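Local coordinates for protein aminotransferase (PDB 4ZM4) that belongs to the class-III aminotransferase family of pyridoxal-phosphate-dependent enzymes and holds pyridoxal-5'-phosphate in a two-chain assembly, at residues T141-H149 against A188-N196. The protein carries 1 engineered substitution. Numbering follows the deposited sequence.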
loop_
_atom_site.group_PDB
_atom_site.type_symbol
_atom_site.label_atom_id
_atom_site.label_comp_id
_atom_site.label_asym_id
_atom_site.label_seq_id
_atom_site.Cartn_x
_atom_site.Cartn_y
_atom_site.Cartn_z
ATOM N N THR B 141 -18.957 16.289 -2.659
ATOM C CA THR B 141 -18.692 15.041 -1.991
ATOM C C THR B 141 -19.103 13.782 -2.767
ATOM O O THR B 141 -18.476 12.739 -2.609
ATOM C CB THR B 141 -19.324 15.024 -0.586
ATOM O OG1 THR B 141 -20.735 15.111 -0.709
ATOM C CG2 THR B 141 -18.834 16.189 0.236
ATOM N N LEU B 142 -20.125 13.888 -3.623
ATOM C CA LEU B 142 -20.713 12.720 -4.292
ATOM C C LEU B 142 -19.800 12.103 -5.322
ATOM O O LEU B 142 -19.306 12.807 -6.237
ATOM C CB LEU B 142 -22.036 13.142 -4.920
ATOM C CG LEU B 142 -22.909 12.066 -5.584
ATOM C CD1 LEU B 142 -23.309 10.956 -4.595
ATOM C CD2 LEU B 142 -24.150 12.677 -6.209
ATOM N N VAL B 143 -19.583 10.798 -5.237
ATOM C CA VAL B 143 -18.792 10.079 -6.247
ATOM C C VAL B 143 -19.638 9.021 -6.950
ATOM O O VAL B 143 -20.442 8.343 -6.302
ATOM C CB VAL B 143 -17.548 9.426 -5.630
ATOM C CG1 VAL B 143 -16.796 8.555 -6.639
ATOM C CG2 VAL B 143 -16.614 10.479 -5.062
ATOM N N VAL B 144 -19.456 8.888 -8.267
ATOM C CA VAL B 144 -20.197 7.936 -9.079
ATOM C C VAL B 144 -19.288 6.767 -9.471
ATOM O O VAL B 144 -18.127 6.981 -9.877
ATOM C CB VAL B 144 -20.723 8.580 -10.372
ATOM C CG1 VAL B 144 -21.342 7.529 -11.289
ATOM C CG2 VAL B 144 -21.732 9.704 -10.065
ATOM N N THR B 145 -19.803 5.547 -9.305
ATOM C CA THR B 145 -19.107 4.337 -9.717
ATOM C C THR B 145 -19.983 3.529 -10.677
ATOM O O THR B 145 -21.171 3.822 -10.843
ATOM C CB THR B 145 -18.796 3.447 -8.510
ATOM O OG1 THR B 145 -20.014 3.063 -7.881
ATOM C CG2 THR B 145 -17.953 4.153 -7.513
ATOM N N PHE B 146 -19.406 2.512 -11.296
ATOM C CA PHE B 146 -20.194 1.587 -12.111
ATOM C C PHE B 146 -20.130 0.179 -11.531
ATOM O O PHE B 146 -19.103 -0.255 -11.028
ATOM C CB PHE B 146 -19.724 1.605 -13.580
ATOM C CG PHE B 146 -19.929 2.933 -14.257
ATOM C CD1 PHE B 146 -21.112 3.219 -14.917
ATOM C CD2 PHE B 146 -18.921 3.897 -14.252
ATOM C CE1 PHE B 146 -21.284 4.423 -15.578
ATOM C CE2 PHE B 146 -19.112 5.132 -14.890
ATOM C CZ PHE B 146 -20.296 5.384 -15.566
ATOM N N GLU B 147 -21.208 -0.566 -11.703
ATOM C CA GLU B 147 -21.315 -1.899 -11.164
ATOM C C GLU B 147 -20.312 -2.855 -11.777
ATOM O O GLU B 147 -20.218 -3.004 -13.011
ATOM C CB GLU B 147 -22.718 -2.459 -11.372
ATOM C CG GLU B 147 -22.931 -3.731 -10.556
ATOM C CD GLU B 147 -24.316 -4.294 -10.701
ATOM O OE1 GLU B 147 -24.847 -4.256 -11.828
ATOM O OE2 GLU B 147 -24.852 -4.785 -9.696
ATOM N N GLY B 148 -19.582 -3.530 -10.890
ATOM C CA GLY B 148 -18.522 -4.476 -11.274
ATOM C C GLY B 148 -17.147 -3.824 -11.375
ATOM O O GLY B 148 -16.157 -4.519 -11.427
ATOM N N HIS B 149 -17.104 -2.492 -11.405
ATOM C CA HIS B 149 -15.860 -1.759 -11.511
ATOM C C HIS B 149 -15.224 -1.697 -10.122
ATOM O O HIS B 149 -15.863 -1.345 -9.159
ATOM C CB HIS B 149 -16.073 -0.345 -12.055
ATOM C CG HIS B 149 -16.490 -0.316 -13.497
ATOM N ND1 HIS B 149 -15.845 0.425 -14.453
ATOM C CD2 HIS B 149 -17.494 -0.955 -14.145
ATOM C CE1 HIS B 149 -16.418 0.241 -15.629
ATOM N NE2 HIS B 149 -17.423 -0.593 -15.471
ATOM N N ALA B 188 -22.309 6.470 1.882
ATOM C CA ALA B 188 -23.399 7.447 1.849
ATOM C C ALA B 188 -23.272 8.410 0.677
ATOM O O ALA B 188 -24.276 8.894 0.182
ATOM C CB ALA B 188 -23.410 8.238 3.134
ATOM N N HIS B 189 -22.030 8.680 0.254
ATOM C CA HIS B 189 -21.727 9.664 -0.778
ATOM C C HIS B 189 -21.193 8.968 -2.024
ATOM O O HIS B 189 -20.441 9.529 -2.797
ATOM C CB HIS B 189 -20.748 10.714 -0.221
ATOM C CG HIS B 189 -21.293 11.470 0.955
ATOM N ND1 HIS B 189 -22.101 12.576 0.819
ATOM C CD2 HIS B 189 -21.171 11.262 2.281
ATOM C CE1 HIS B 189 -22.485 12.994 2.007
ATOM N NE2 HIS B 189 -21.908 12.231 2.915
ATOM N N THR B 190 -21.553 7.711 -2.182
ATOM C CA THR B 190 -21.141 6.935 -3.308
ATOM C C THR B 190 -22.374 6.289 -3.942
ATOM O O THR B 190 -23.184 5.699 -3.267
ATOM C CB THR B 190 -20.175 5.832 -2.906
ATOM O OG1 THR B 190 -19.070 6.382 -2.181
ATOM C CG2 THR B 190 -19.646 5.090 -4.153
ATOM N N VAL B 191 -22.446 6.378 -5.270
ATOM C CA VAL B 191 -23.614 6.029 -6.037
ATOM C C VAL B 191 -23.134 5.103 -7.175
ATOM O O VAL B 191 -21.940 5.106 -7.540
ATOM C CB VAL B 191 -24.294 7.371 -6.444
ATOM C CG1 VAL B 191 -24.538 7.517 -7.918
ATOM C CG2 VAL B 191 -25.583 7.604 -5.619
ATOM N N GLN B 192 -24.044 4.332 -7.760
ATOM C CA GLN B 192 -23.648 3.370 -8.763
ATOM C C GLN B 192 -24.669 3.306 -9.890
ATOM O O GLN B 192 -25.873 3.436 -9.647
ATOM C CB GLN B 192 -23.473 1.997 -8.130
ATOM C CG GLN B 192 -22.583 1.069 -8.906
ATOM C CD GLN B 192 -22.308 -0.276 -8.241
ATOM O OE1 GLN B 192 -21.157 -0.614 -8.032
ATOM N NE2 GLN B 192 -23.351 -1.019 -7.880
ATOM N N LEU B 193 -24.162 3.107 -11.118
ATOM C CA LEU B 193 -24.946 2.796 -12.296
ATOM C C LEU B 193 -24.394 1.547 -12.978
ATOM O O LEU B 193 -23.299 1.119 -12.706
ATOM C CB LEU B 193 -24.796 3.909 -13.343
ATOM C CG LEU B 193 -25.005 5.357 -12.962
ATOM C CD1 LEU B 193 -24.606 6.217 -14.133
ATOM C CD2 LEU B 193 -26.469 5.574 -12.594
ATOM N N GLY B 194 -25.141 1.018 -13.936
ATOM C CA GLY B 194 -24.676 -0.046 -14.796
ATOM C C GLY B 194 -23.709 0.486 -15.854
ATOM O O GLY B 194 -23.905 1.580 -16.402
ATOM N N TRP B 195 -22.695 -0.314 -16.148
ATOM C CA TRP B 195 -21.703 -0.033 -17.165
ATOM C C TRP B 195 -22.390 0.044 -18.526
ATOM O O TRP B 195 -23.333 -0.693 -18.758
ATOM C CB TRP B 195 -20.697 -1.167 -17.161
ATOM C CG TRP B 195 -19.479 -1.059 -18.084
ATOM C CD1 TRP B 195 -18.928 -2.070 -18.797
ATOM C CD2 TRP B 195 -18.635 0.086 -18.317
ATOM N NE1 TRP B 195 -17.819 -1.639 -19.451
ATOM C CE2 TRP B 195 -17.620 -0.324 -19.182
ATOM C CE3 TRP B 195 -18.660 1.405 -17.881
ATOM C CZ2 TRP B 195 -16.631 0.517 -19.619
ATOM C CZ3 TRP B 195 -17.679 2.260 -18.336
ATOM C CH2 TRP B 195 -16.688 1.817 -19.214
ATOM N N ASN B 196 -21.951 0.968 -19.372
ATOM C CA ASN B 196 -22.450 1.145 -20.719
ATOM C C ASN B 196 -23.951 1.379 -20.809
ATOM O O ASN B 196 -24.614 0.872 -21.706
ATOM C CB ASN B 196 -22.030 -0.036 -21.588
ATOM C CG ASN B 196 -20.531 -0.039 -21.886
ATOM O OD1 ASN B 196 -19.940 1.009 -22.124
ATOM N ND2 ASN B 196 -19.925 -1.206 -21.887
HETATM O O HOH W 1 -24.999 -3.762 -7.280
HETATM O O HOH W 2 -19.967 -2.871 -7.869
#
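Strands 142-146 and 190-193 form the parallel edge pair of the seven-stranded mixed sheet in the large domain of this aminotransferase, illustrating how a parallel strand is added at such an edge. Val143, Thr145 and Glu147 alternate with His189, Val191 and Leu193 in the backbone bonding, from Val143 N to His189 O (2.9 Å) through to Glu147 N on Leu193 O (2.9 Å). Val191 O is gripped twice: Thr145 N reaches it at 2.8 Å, and Thr145 OG1, also at 2.8 Å, comes from the opposite face of the carbonyl plane. A chi1 of 61° sets that hydroxyl between its own N and carbonyl carbon. A type II turn from Phe146 to His149 brings His149 back near Phe146, and Trp195, from the loop after 190-193, completes an aromatic cluster. The His149 edge meets one face of Trp195, with NE2 3.2 Å from Trp195 CD2 and planes at 67°, while an edge of Trp195 points to the face of Phe146. His149 ND1 and Trp195 NE1 are satisfied elsewhere, by Glu218 N and Ile227 O. On the sheet face with Thr145 and Gln192, a water joins Gln192 OE1 to Gly148 N; OE1 also accepts from Arg159 NE, and NE2 bonds to Pro172 O. Strand 212-217 continues the sheet beside 142-146; helix 198-208 covers Val144, Phe146 and Leu193, whereas helix 123-138 packs on Val143 and His189.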